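Local coordinates for chromosome partition protein Smc (Pyrococcus yayanosii, PDB 5XEI), which is probably required for chromosome condensation and partitioning, and is represented here by its ABC-type ATPase head with part of the coiled coil, at residues 37-42 / 477-482; 30-35 / 490-495; 142-147 / 445-450. One frame throughout, in Å; residues are numbered along the deposited sequence.

How the interactions relate
All three contacts lie in one mixed sheet of the ATPase head, in which the parallel strands run in the order 142-143, 445-449, 475-480, 28-32 and 491-498. Interaction 3 joins the first two and interaction 2 the last two. Interaction 1 sets residues 37-42, the later part of the P-loop and the start of helix 41-49, against the central strand 475-480. Its centre is about 6 Å from that of interaction 2 and about 10 Å from that of interaction 3, and it touches both. Along the chain the contacts are nested, 3 inside 1 inside 2. The sheet thus unites N- and C-terminal parts and places the Walker A loop and Walker B strand at the same end, with strand 475-480 between their strands, consistent with one ATP site.

Interaction 1. Residues 37-42 / 477-482; sequences SGKSNI and IVITLR
Lys39 lays its aliphatic chain obliquely over Ile479, and its CG approaches the CG2 methyl of Ile479 to 3.7 Å while CB and CD lie almost as near. The lysine's CG sits in the crowded position between backbone N and carbonyl carbon (chi1 51°), which starts the chain across the isoleucine. Further out, CE of Lys39 passes 3.7 Å from Thr480 O, and a bend at chi4 (-52°) then turns NZ aside. That amine has a weak hydrogen bond to Ala34 O of the same P-loop. The CG1 branch of Ile479 reaches the backbone of the loop: its CD1 is 3.7 Å from Lys39 O and 4.1 Å from Ser40 CA. No hydrogen bond crosses between the segments, so the 244 Å² they bury rests on van der Waals packing, partly against backbone oxygens. The Thr480 side chain starts away from residues 37-42. Its OG1 is hydrogen-bonded to the Asp452 carboxylate and accepts from Arg482 N at 3.1 Å, an ST turn just before helix 483-488. Residues 37-42, part of the predicted ATP-binding loop, lead into helix 41-49. They rest on the end of strand 475-480, which is flanked by strands 28-32 and 445-449.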
ATOM      1  N   SER A  37      36.916  31.385  -6.257  1.00 43.67           N
ATOM      2  CA  SER A  37      36.532  32.184  -5.111  1.00 43.80           C
ATOM      3  C   SER A  37      35.791  31.352  -4.094  1.00 49.89           C
ATOM      4  O   SER A  37      35.537  31.842  -2.983  1.00 46.45           O
ATOM      5  CB  SER A  37      35.630  33.334  -5.544  1.00 47.92           C
ATOM      6  OG  SER A  37      34.353  32.837  -5.927  1.00 43.36           O
ATOM      7  N   GLY A  38      35.411  30.126  -4.472  1.00 53.02           N
ATOM      8  CA  GLY A  38      34.628  29.250  -3.623  1.00 49.60           C
ATOM      9  C   GLY A  38      33.151  29.550  -3.629  1.00 50.43           C
ATOM     10  O   GLY A  38      32.449  29.184  -2.675  1.00 47.10           O
ATOM     11  N   LYS A  39      32.654  30.241  -4.661  1.00 45.46           N
ATOM     12  CA  LYS A  39      31.228  30.528  -4.700  1.00 40.85           C
ATOM     13  C   LYS A  39      30.407  29.239  -4.788  1.00 40.13           C
ATOM     14  O   LYS A  39      29.277  29.188  -4.297  1.00 38.21           O
ATOM     15  CB  LYS A  39      30.926  31.478  -5.865  1.00 41.90           C
ATOM     16  CG  LYS A  39      31.487  31.044  -7.232  1.00 52.20           C
ATOM     17  CD  LYS A  39      31.188  32.091  -8.339  1.00 50.96           C
ATOM     18  CE  LYS A  39      31.467  31.560  -9.758  1.00 51.44           C
ATOM     19  NZ  LYS A  39      32.833  30.972  -9.902  1.00 51.47           N
ATOM     20  N   SER A  40      30.971  28.174  -5.356  1.00 40.46           N
ATOM     21  CA  SER A  40      30.202  26.960  -5.603  1.00 45.23           C
ATOM     22  C   SER A  40      30.047  26.096  -4.359  1.00 46.08           C
ATOM     23  O   SER A  40      29.149  25.247  -4.296  1.00 39.07           O
ATOM     24  CB  SER A  40      30.867  26.152  -6.706  1.00 44.27           C
ATOM     25  OG  SER A  40      31.255  26.987  -7.783  1.00 63.85           O
ATOM     26  N   ASN A  41      30.907  26.289  -3.371  1.00 47.27           N
ATOM     27  CA  ASN A  41      30.753  25.568  -2.128  1.00 43.45           C
ATOM     28  C   ASN A  41      29.459  25.920  -1.411  1.00 40.97           C
ATOM     29  O   ASN A  41      29.040  25.175  -0.507  1.00 36.92           O
ATOM     30  CB  ASN A  41      31.970  25.833  -1.243  1.00 43.73           C
ATOM     31  CG  ASN A  41      33.264  25.313  -1.860  1.00 47.17           C
ATOM     32  OD1 ASN A  41      33.316  24.224  -2.459  1.00 46.36           O
ATOM     33  ND2 ASN A  41      34.323  26.076  -1.690  1.00 50.22           N
ATOM     34  N   ILE A  42      28.795  27.004  -1.812  1.00 32.85           N
ATOM     35  CA  ILE A  42      27.489  27.290  -1.235  1.00 39.72           C
ATOM     36  C   ILE A  42      26.456  26.282  -1.738  1.00 40.36           C
ATOM     37  O   ILE A  42      25.682  25.715  -0.951  1.00 35.28           O
ATOM     38  CB  ILE A  42      27.092  28.741  -1.523  1.00 38.17           C
ATOM     39  CG1 ILE A  42      27.915  29.661  -0.616  1.00 39.05           C
ATOM     40  CG2 ILE A  42      25.600  28.948  -1.329  1.00 30.32           C
ATOM     41  CD1 ILE A  42      28.136  31.080  -1.225  1.00 42.44           C
ATOM     42  N   ILE A 477      18.427  30.676  -6.997  1.00 37.47           N
ATOM     43  CA  ILE A 477      19.759  30.924  -6.461  1.00 39.89           C
ATOM     44  C   ILE A 477      20.731  30.500  -7.551  1.00 42.21           C
ATOM     45  O   ILE A 477      20.910  29.294  -7.777  1.00 38.84           O
ATOM     46  CB  ILE A 477      20.000  30.121  -5.176  1.00 34.82           C
ATOM     47  CG1 ILE A 477      19.022  30.544  -4.099  1.00 37.49           C
ATOM     48  CG2 ILE A 477      21.396  30.300  -4.662  1.00 37.71           C
ATOM     49  CD1 ILE A 477      19.313  29.877  -2.778  1.00 36.88           C
ATOM     50  N   VAL A 478      21.347  31.470  -8.242  1.00 41.85           N
ATOM     51  CA  VAL A 478      22.198  31.174  -9.401  1.00 43.65           C
ATOM     52  C   VAL A 478      23.645  31.563  -9.107  1.00 45.04           C
ATOM     53  O   VAL A 478      23.938  32.732  -8.837  1.00 48.07           O
ATOM     54  CB  VAL A 478      21.712  31.875 -10.677  1.00 46.20           C
ATOM     55  CG1 VAL A 478      22.653  31.535 -11.826  1.00 49.02           C
ATOM     56  CG2 VAL A 478      20.287  31.464 -11.023  1.00 41.75           C
ATOM     57  N   ILE A 479      24.545  30.588  -9.202  1.00 48.88           N
ATOM     58  CA  ILE A 479      25.974  30.794  -8.978  1.00 50.02           C
ATOM     59  C   ILE A 479      26.637  30.972 -10.335  1.00 50.80           C
ATOM     60  O   ILE A 479      26.776  30.015 -11.103  1.00 51.10           O
ATOM     61  CB  ILE A 479      26.608  29.624  -8.218  1.00 52.13           C
ATOM     62  CG1 ILE A 479      25.829  29.290  -6.955  1.00 50.89           C
ATOM     63  CG2 ILE A 479      28.056  29.932  -7.846  1.00 51.26           C
ATOM     64  CD1 ILE A 479      26.358  28.038  -6.300  1.00 52.23           C
ATOM     65  N   THR A 480      27.070  32.192 -10.620  1.00 50.49           N
ATOM     66  CA  THR A 480      27.463  32.544 -11.972  1.00 59.62           C
ATOM     67  C   THR A 480      28.584  33.572 -11.919  1.00 61.59           C
ATOM     68  O   THR A 480      28.959  34.068 -10.853  1.00 62.21           O
ATOM     69  CB  THR A 480      26.265  33.083 -12.769  1.00 58.40           C
ATOM     70  OG1 THR A 480      26.662  33.336 -14.118  1.00 63.61           O
ATOM     71  CG2 THR A 480      25.758  34.384 -12.181  1.00 54.23           C
ATOM     72  N   LEU A 481      29.120  33.887 -13.095  1.00 66.32           N
ATOM     73  CA  LEU A 481      30.041  35.008 -13.239  1.00 73.88           C
ATOM     74  C   LEU A 481      29.702  35.860 -14.458  1.00 65.72           C
ATOM     75  O   LEU A 481      30.428  36.820 -14.744  1.00 71.85           O
ATOM     76  CB  LEU A 481      31.481  34.489 -13.306  1.00 63.48           C
ATOM     77  CG  LEU A 481      31.631  33.410 -14.366  1.00 65.06           C
ATOM     78  CD1 LEU A 481      32.126  34.038 -15.652  1.00 74.20           C
ATOM     79  CD2 LEU A 481      32.536  32.300 -13.887  1.00 65.45           C
ATOM     80  N   ARG A 482      28.615  35.546 -15.158  1.00 62.07           N
ATOM     81  CA  ARG A 482      28.239  36.205 -16.401  1.00 68.73           C
ATOM     82  C   ARG A 482      27.385  37.436 -16.118  1.00 67.41           C
ATOM     83  O   ARG A 482      26.399  37.364 -15.376  1.00 66.27           O
ATOM     84  CB  ARG A 482      27.484  35.227 -17.299  1.00 65.79           C
ATOM     85  CG  ARG A 482      28.075  33.825 -17.286  1.00 70.12           C
ATOM     86  CD  ARG A 482      29.350  33.743 -18.114  1.00 70.56           C
ATOM     87  NE  ARG A 482      29.117  34.121 -19.508  1.00 74.08           N
ATOM     88  CZ  ARG A 482      28.746  33.276 -20.468  1.00 76.05           C
ATOM     89  NH1 ARG A 482      28.551  31.990 -20.190  1.00 78.28           N
ATOM     90  NH2 ARG A 482      28.566  33.713 -21.708  1.00 66.75           N
TER

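Interaction 2. Residues 30-35 / 490-495; sequences AIVGAN and DKIIGV
Ala30 and Val32 form the hydrogen-bonded ladder with strand 491-495, each using both its N and its O. Ala30 N donates to Lys491 O at 3.0 Å, and Ile493 N returns a bond to Ala30 O at 2.8 Å. One step on, Val32 N meets Ile493 O at 2.9 Å and Val495 N meets Val32 O at the same length of 2.9 Å. This staggered pattern, with bridges Ala30-Ile492, Ile31-Ile493 and Val32-Gly494, defines a parallel pair whose short axes are inclined at 26° and come within 4.8 Å of each other.

Ile31 and Ile493 share one face and lie side by side, pointing the same way. With CG1 beside the backbone N and CG2 beside the carbonyl carbon (chi1 -44°), the two branches of Ile31 find different partners: CD1 touches Ile493 CB at 3.7 Å, and CG2 meets Val495 CG2 at 3.8 Å. Ala30, Val32 and Ile492 occupy the other face, where the CG2 methyls of Val32 and Ile492 are 3.6 Å apart. At Gly33 the chain is extended (phi 163°), and its CA makes a CA-H...O contact with Val495 O; a CB modelled there would clash with that same oxygen, so the absence of a side chain lets the chain pass.

In the second shell, the backbone of Ile31 bonds to Val478 and Thr480, while its side chain is packed against Lys39 and Ile479. Ala34, at the start of the predicted ATP-binding loop, offers its O to Ser37 OG. Strand 28-32 is therefore held between strands 475-480 and 491-498, the latter pairing in turn with the antiparallel edge strand 501-506, and it runs straight into the P-loop that precedes helix 41-49.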
ATOM      1  N   ALA A  30      21.770  36.023  -6.967  1.00 47.18           N
ATOM      2  CA  ALA A  30      22.898  35.603  -7.791  1.00 48.57           C
ATOM      3  C   ALA A  30      24.190  35.603  -6.974  1.00 51.55           C
ATOM      4  O   ALA A  30      24.645  36.656  -6.508  1.00 40.83           O
ATOM      5  CB  ALA A  30      23.038  36.510  -9.014  1.00 51.85           C
ATOM      6  N   ILE A  31      24.783  34.422  -6.816  1.00 50.78           N
ATOM      7  CA  ILE A  31      26.121  34.281  -6.255  1.00 49.63           C
ATOM      8  C   ILE A  31      27.137  34.484  -7.377  1.00 53.05           C
ATOM      9  O   ILE A  31      27.131  33.742  -8.371  1.00 47.94           O
ATOM     10  CB  ILE A  31      26.312  32.904  -5.605  1.00 47.59           C
ATOM     11  CG1 ILE A  31      25.094  32.481  -4.753  1.00 43.82           C
ATOM     12  CG2 ILE A  31      27.593  32.906  -4.804  1.00 46.67           C
ATOM     13  CD1 ILE A  31      24.787  33.385  -3.618  1.00 43.45           C
ATOM     14  N   VAL A  32      28.023  35.477  -7.217  1.00 52.43           N
ATOM     15  CA  VAL A  32      29.052  35.764  -8.214  1.00 55.41           C
ATOM     16  C   VAL A  32      30.414  35.883  -7.545  1.00 54.45           C
ATOM     17  O   VAL A  32      30.531  36.218  -6.363  1.00 53.14           O
ATOM     18  CB  VAL A  32      28.762  37.035  -9.043  1.00 52.74           C
ATOM     19  CG1 VAL A  32      27.449  36.881  -9.776  1.00 53.49           C
ATOM     20  CG2 VAL A  32      28.765  38.272  -8.158  1.00 42.38           C
ATOM     21  N   GLY A  33      31.442  35.610  -8.334  1.00 47.68           N
ATOM     22  CA  GLY A  33      32.822  35.570  -7.903  1.00 39.74           C
ATOM     23  C   GLY A  33      33.657  34.831  -8.919  1.00 46.05           C
ATOM     24  O   GLY A  33      33.144  34.117  -9.785  1.00 47.00           O
ATOM     25  N   ALA A  34      34.976  34.998  -8.807  1.00 46.84           N
ATOM     26  CA  ALA A  34      35.871  34.452  -9.818  1.00 48.17           C
ATOM     27  C   ALA A  34      36.047  32.949  -9.643  1.00 54.60           C
ATOM     28  O   ALA A  34      35.653  32.359  -8.627  1.00 56.20           O
ATOM     29  CB  ALA A  34      37.240  35.129  -9.758  1.00 52.80           C
ATOM     30  N   ASN A  35      36.674  32.332 -10.649  1.00 53.99           N
ATOM     31  CA  ASN A  35      37.046  30.921 -10.574  1.00 55.38           C
ATOM     32  C   ASN A  35      37.864  30.646  -9.317  1.00 51.50           C
ATOM     33  O   ASN A  35      38.953  31.198  -9.146  1.00 46.88           O
ATOM     34  CB  ASN A  35      37.853  30.522 -11.809  1.00 60.64           C
ATOM     35  CG  ASN A  35      37.107  30.778 -13.099  1.00 71.54           C
ATOM     36  OD1 ASN A  35      35.945  30.381 -13.243  1.00 70.01           O
ATOM     37  ND2 ASN A  35      37.765  31.466 -14.046  1.00 69.06           N
ATOM     38  N   ASP A 490      17.546  40.154  -8.428  1.00 51.42           N
ATOM     39  CA  ASP A 490      17.030  41.097  -7.444  1.00 48.88           C
ATOM     40  C   ASP A 490      18.079  41.428  -6.400  1.00 50.79           C
ATOM     41  O   ASP A 490      18.062  42.520  -5.827  1.00 52.21           O
ATOM     42  CB  ASP A 490      15.794  40.534  -6.727  1.00 49.52           C
ATOM     43  CG  ASP A 490      14.743  39.973  -7.683  1.00 67.83           C
ATOM     44  OD1 ASP A 490      15.110  39.261  -8.646  1.00 71.30           O
ATOM     45  OD2 ASP A 490      13.542  40.252  -7.465  1.00 76.10           O
ATOM     46  N   LYS A 491      18.958  40.473  -6.111  1.00 56.80           N
ATOM     47  CA  LYS A 491      20.027  40.610  -5.136  1.00 52.95           C
ATOM     48  C   LYS A 491      21.260  39.914  -5.693  1.00 53.52           C
ATOM     49  O   LYS A 491      21.148  38.910  -6.405  1.00 53.52           O
ATOM     50  CB  LYS A 491      19.640  40.009  -3.781  1.00 51.14           C
ATOM     51  CG  LYS A 491      20.841  39.641  -2.905  1.00 59.66           C
ATOM     52  CD  LYS A 491      20.440  39.068  -1.534  1.00 61.40           C
ATOM     53  CE  LYS A 491      19.796  40.131  -0.664  1.00 65.45           C
ATOM     54  NZ  LYS A 491      19.723  39.733   0.757  1.00 65.81           N
ATOM     55  N   ILE A 492      22.433  40.473  -5.397  1.00 53.13           N
ATOM     56  CA  ILE A 492      23.713  39.891  -5.777  1.00 48.87           C
ATOM     57  C   ILE A 492      24.532  39.680  -4.512  1.00 55.37           C
ATOM     58  O   ILE A 492      24.654  40.589  -3.681  1.00 60.83           O
ATOM     59  CB  ILE A 492      24.476  40.776  -6.778  1.00 52.31           C
ATOM     60  CG1 ILE A 492      23.600  41.072  -7.999  1.00 53.37           C
ATOM     61  CG2 ILE A 492      25.764  40.102  -7.213  1.00 46.33           C
ATOM     62  CD1 ILE A 492      24.009  42.323  -8.758  1.00 60.83           C
ATOM     63  N   ILE A 493      25.058  38.469  -4.353  1.00 54.48           N
ATOM     64  CA  ILE A 493      25.981  38.118  -3.282  1.00 47.55           C
ATOM     65  C   ILE A 493      27.343  37.927  -3.930  1.00 48.40           C
ATOM     66  O   ILE A 493      27.478  37.160  -4.895  1.00 42.71           O
ATOM     67  CB  ILE A 493      25.548  36.832  -2.542  1.00 47.78           C
ATOM     68  CG1 ILE A 493      24.212  36.995  -1.802  1.00 44.78           C
ATOM     69  CG2 ILE A 493      26.649  36.333  -1.620  1.00 50.18           C
ATOM     70  CD1 ILE A 493      24.237  37.969  -0.660  1.00 52.66           C
ATOM     71  N   GLY A 494      28.350  38.625  -3.414  1.00 54.36           N
ATOM     72  CA  GLY A 494      29.710  38.474  -3.887  1.00 42.08           C
ATOM     73  C   GLY A 494      30.485  37.521  -3.002  1.00 45.82           C
ATOM     74  O   GLY A 494      30.275  37.468  -1.789  1.00 45.48           O
ATOM     75  N   VAL A 495      31.396  36.765  -3.625  1.00 43.91           N
ATOM     76  CA  VAL A 495      32.179  35.740  -2.944  1.00 45.21           C
ATOM     77  C   VAL A 495      33.606  35.819  -3.469  1.00 42.74           C
ATOM     78  O   VAL A 495      33.842  35.584  -4.653  1.00 47.42           O
ATOM     79  CB  VAL A 495      31.609  34.336  -3.165  1.00 48.24           C
ATOM     80  CG1 VAL A 495      32.626  33.258  -2.707  1.00 49.84           C
ATOM     81  CG2 VAL A 495      30.304  34.187  -2.422  1.00 43.87           C
TER

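Interaction 3. Residues 142-147 / 445-450; sequences LVLQGD and FYLFDE
The ring of Phe448 takes the CG2 methyl of Val143 at its edge, close to the ring plane, with CE1 3.4 Å from that carbon. Phe445 is approached obliquely by Leu142, whose CD2 comes to 3.4 Å from Phe445 CE2. The Gln145 amide is turned 65° from the Asp449 carboxylate and 81° from that of Glu450. Its NE2 makes a weak hydrogen bond to Asp449 OD1 at 3.3 Å, while Glu450, folded back by a bend at chi2 (-79°), crosses the glutamine chain obliquely, with Glu450 CD 3.4 Å from Gln145 CG. Replacing Glu450 with an alanine would remove this carboxylate and would probably leave Gln145 freer to swing off Asp449.

Between the backbones, Val143 N donates to Leu447 O at 2.8 Å and Asp449 N to Val143 O at 3.2 Å, the pattern of a parallel pair. Past it the chain makes a type II beta turn from Leu144 to Asp147, braced by a hydrogen bond from Leu144 N to Asp147 OD2 (2.9 Å). Helix 424-440 packs on Val143 and Phe448.

A hydrophobic strand ending in an aspartate and followed directly by a glutamate is the Walker B motif of ABC ATPases, and Gln145 fits their Q-loop glutamine. Both Asp449 and Gln145 touch Ser40 of the predicted ATP-binding loop, consistent with that site.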
ATOM      1  N   LEU A 142      17.952  20.929  -7.784  1.00 44.37           N
ATOM      2  CA  LEU A 142      19.358  21.193  -7.437  1.00 49.27           C
ATOM      3  C   LEU A 142      20.237  20.800  -8.618  1.00 46.51           C
ATOM      4  O   LEU A 142      20.509  19.614  -8.834  1.00 45.11           O
ATOM      5  CB  LEU A 142      19.792  20.428  -6.192  1.00 45.57           C
ATOM      6  CG  LEU A 142      18.836  20.382  -5.010  1.00 46.38           C
ATOM      7  CD1 LEU A 142      19.339  19.413  -3.963  1.00 49.22           C
ATOM      8  CD2 LEU A 142      18.695  21.758  -4.429  1.00 48.33           C
ATOM      9  N   VAL A 143      20.708  21.807  -9.356  1.00 48.63           N
ATOM     10  CA  VAL A 143      21.565  21.601 -10.518  1.00 48.25           C
ATOM     11  C   VAL A 143      22.988  22.038 -10.200  1.00 53.43           C
ATOM     12  O   VAL A 143      23.357  23.201 -10.401  1.00 55.54           O
ATOM     13  CB  VAL A 143      21.028  22.353 -11.743  1.00 41.31           C
ATOM     14  CG1 VAL A 143      21.597  21.756 -12.995  1.00 44.59           C
ATOM     15  CG2 VAL A 143      19.548  22.287 -11.768  1.00 36.66           C
ATOM     16  N   LEU A 144      23.790  21.097  -9.718  1.00 57.38           N
ATOM     17  CA  LEU A 144      25.194  21.285  -9.390  1.00 58.15           C
ATOM     18  C   LEU A 144      26.074  20.868 -10.569  1.00 60.52           C
ATOM     19  O   LEU A 144      25.598  20.360 -11.581  1.00 56.77           O
ATOM     20  CB  LEU A 144      25.545  20.472  -8.143  1.00 54.47           C
ATOM     21  CG  LEU A 144      25.214  21.109  -6.800  1.00 53.79           C
ATOM     22  CD1 LEU A 144      25.928  22.446  -6.667  1.00 59.95           C
ATOM     23  CD2 LEU A 144      23.734  21.299  -6.640  1.00 55.13           C
ATOM     24  N   GLN A 145      27.379  21.077 -10.429  1.00 67.09           N
ATOM     25  CA  GLN A 145      28.284  20.757 -11.531  1.00 72.93           C
ATOM     26  C   GLN A 145      28.202  19.265 -11.868  1.00 67.29           C
ATOM     27  O   GLN A 145      28.168  18.410 -10.978  1.00 69.51           O
ATOM     28  CB  GLN A 145      29.722  21.191 -11.184  1.00 76.15           C
ATOM     29  CG  GLN A 145      29.787  22.468 -10.289  1.00 80.42           C
ATOM     30  CD  GLN A 145      31.182  23.143 -10.159  1.00 77.91           C
ATOM     31  OE1 GLN A 145      32.213  22.574 -10.520  1.00 79.62           O
ATOM     32  NE2 GLN A 145      31.189  24.384  -9.670  1.00 66.02           N
ATOM     33  N   GLY A 146      28.122  18.958 -13.164  1.00 66.47           N
ATOM     34  CA  GLY A 146      27.965  17.592 -13.627  1.00 72.57           C
ATOM     35  C   GLY A 146      26.552  17.029 -13.588  1.00 77.20           C
ATOM     36  O   GLY A 146      26.325  15.928 -14.110  1.00 77.62           O
ATOM     37  N   ASP A 147      25.589  17.732 -12.984  1.00 75.96           N
ATOM     38  CA  ASP A 147      24.223  17.213 -12.966  1.00 71.89           C
ATOM     39  C   ASP A 147      23.625  17.168 -14.372  1.00 76.10           C
ATOM     40  O   ASP A 147      22.915  16.212 -14.711  1.00 77.05           O
ATOM     41  CB  ASP A 147      23.339  18.048 -12.035  1.00 62.36           C
ATOM     42  CG  ASP A 147      23.306  17.504 -10.616  1.00 69.25           C
ATOM     43  OD1 ASP A 147      22.685  16.434 -10.407  1.00 76.46           O
ATOM     44  OD2 ASP A 147      23.871  18.155  -9.700  1.00 69.17           O
ATOM     45  N   PHE A 445      12.441  26.048  -4.206  1.00 36.35           N
ATOM     46  CA  PHE A 445      13.523  26.831  -4.767  1.00 40.24           C
ATOM     47  C   PHE A 445      14.215  25.991  -5.824  1.00 39.82           C
ATOM     48  O   PHE A 445      14.049  24.764  -5.877  1.00 31.59           O
ATOM     49  CB  PHE A 445      14.540  27.248  -3.701  1.00 48.49           C
ATOM     50  CG  PHE A 445      15.348  26.097  -3.200  1.00 43.47           C
ATOM     51  CD1 PHE A 445      14.869  25.310  -2.166  1.00 35.96           C
ATOM     52  CD2 PHE A 445      16.543  25.753  -3.815  1.00 38.43           C
ATOM     53  CE1 PHE A 445      15.583  24.229  -1.725  1.00 37.01           C
ATOM     54  CE2 PHE A 445      17.256  24.660  -3.386  1.00 42.15           C
ATOM     55  CZ  PHE A 445      16.780  23.900  -2.340  1.00 41.38           C
ATOM     56  N   TYR A 446      15.029  26.681  -6.640  1.00 35.27           N
ATOM     57  CA  TYR A 446      15.918  26.077  -7.616  1.00 40.79           C
ATOM     58  C   TYR A 446      17.341  26.574  -7.366  1.00 41.60           C
ATOM     59  O   TYR A 446      17.551  27.745  -7.037  1.00 34.73           O
ATOM     60  CB  TYR A 446      15.450  26.413  -9.066  1.00 40.35           C
ATOM     61  CG  TYR A 446      14.082  25.863  -9.333  1.00 37.89           C
ATOM     62  CD1 TYR A 446      12.946  26.544  -8.898  1.00 38.94           C
ATOM     63  CD2 TYR A 446      13.916  24.635  -9.984  1.00 41.13           C
ATOM     64  CE1 TYR A 446      11.688  26.025  -9.098  1.00 44.04           C
ATOM     65  CE2 TYR A 446      12.650  24.099 -10.201  1.00 35.72           C
ATOM     66  CZ  TYR A 446      11.544  24.799  -9.753  1.00 42.69           C
ATOM     67  OH  TYR A 446      10.284  24.294  -9.939  1.00 41.78           O
ATOM     68  N   LEU A 447      18.323  25.690  -7.534  1.00 42.44           N
ATOM     69  CA  LEU A 447      19.725  26.050  -7.373  1.00 40.05           C
ATOM     70  C   LEU A 447      20.465  25.757  -8.664  1.00 42.62           C
ATOM     71  O   LEU A 447      20.577  24.597  -9.069  1.00 44.11           O
ATOM     72  CB  LEU A 447      20.369  25.287  -6.227  1.00 41.07           C
ATOM     73  CG  LEU A 447      21.874  25.523  -6.069  1.00 44.36           C
ATOM     74  CD1 LEU A 447      22.116  26.973  -5.715  1.00 33.85           C
ATOM     75  CD2 LEU A 447      22.457  24.576  -4.993  1.00 40.55           C
ATOM     76  N   PHE A 448      20.990  26.804  -9.288  1.00 39.16           N
ATOM     77  CA  PHE A 448      21.744  26.701 -10.531  1.00 46.19           C
ATOM     78  C   PHE A 448      23.157  27.195 -10.258  1.00 52.66           C
ATOM     79  O   PHE A 448      23.406  28.401 -10.189  1.00 56.23           O
ATOM     80  CB  PHE A 448      21.108  27.522 -11.653  1.00 42.68           C
ATOM     81  CG  PHE A 448      19.763  27.031 -12.090  1.00 48.08           C
ATOM     82  CD1 PHE A 448      19.331  25.742 -11.802  1.00 42.83           C
ATOM     83  CD2 PHE A 448      18.906  27.880 -12.793  1.00 50.28           C
ATOM     84  CE1 PHE A 448      18.052  25.308 -12.214  1.00 43.27           C
ATOM     85  CE2 PHE A 448      17.637  27.455 -13.198  1.00 42.20           C
ATOM     86  CZ  PHE A 448      17.211  26.172 -12.901  1.00 40.39           C
ATOM     87  N   ASP A 449      24.083  26.278 -10.109  1.00 52.22           N
ATOM     88  CA  ASP A 449      25.481  26.631 -10.134  1.00 60.87           C
ATOM     89  C   ASP A 449      25.896  26.428 -11.581  1.00 66.50           C
ATOM     90  O   ASP A 449      25.296  25.592 -12.247  1.00 72.01           O
ATOM     91  CB  ASP A 449      26.245  25.713  -9.192  1.00 67.00           C
ATOM     92  CG  ASP A 449      27.680  26.108  -9.062  1.00 72.45           C
ATOM     93  OD1 ASP A 449      28.370  25.473  -8.246  1.00 71.42           O
ATOM     94  OD2 ASP A 449      28.099  27.097  -9.727  1.00 76.75           O
ATOM     95  N   GLU A 450      26.951  27.124 -12.053  1.00 67.59           N
ATOM     96  CA  GLU A 450      27.344  27.182 -13.477  1.00 68.52           C
ATOM     97  C   GLU A 450      26.136  27.221 -14.436  1.00 74.58           C
ATOM     98  O   GLU A 450      25.386  28.201 -14.429  1.00 70.78           O
ATOM     99  CB  GLU A 450      28.273  26.018 -13.899  1.00 68.36           C
ATOM    100  CG  GLU A 450      27.640  24.659 -13.785  1.00 77.55           C
ATOM    101  CD  GLU A 450      27.623  24.135 -12.366  1.00 82.99           C
ATOM    102  OE1 GLU A 450      28.272  24.684 -11.450  1.00 78.35           O
ATOM    103  OE2 GLU A 450      26.744  23.290 -12.104  1.00 82.69           O
TER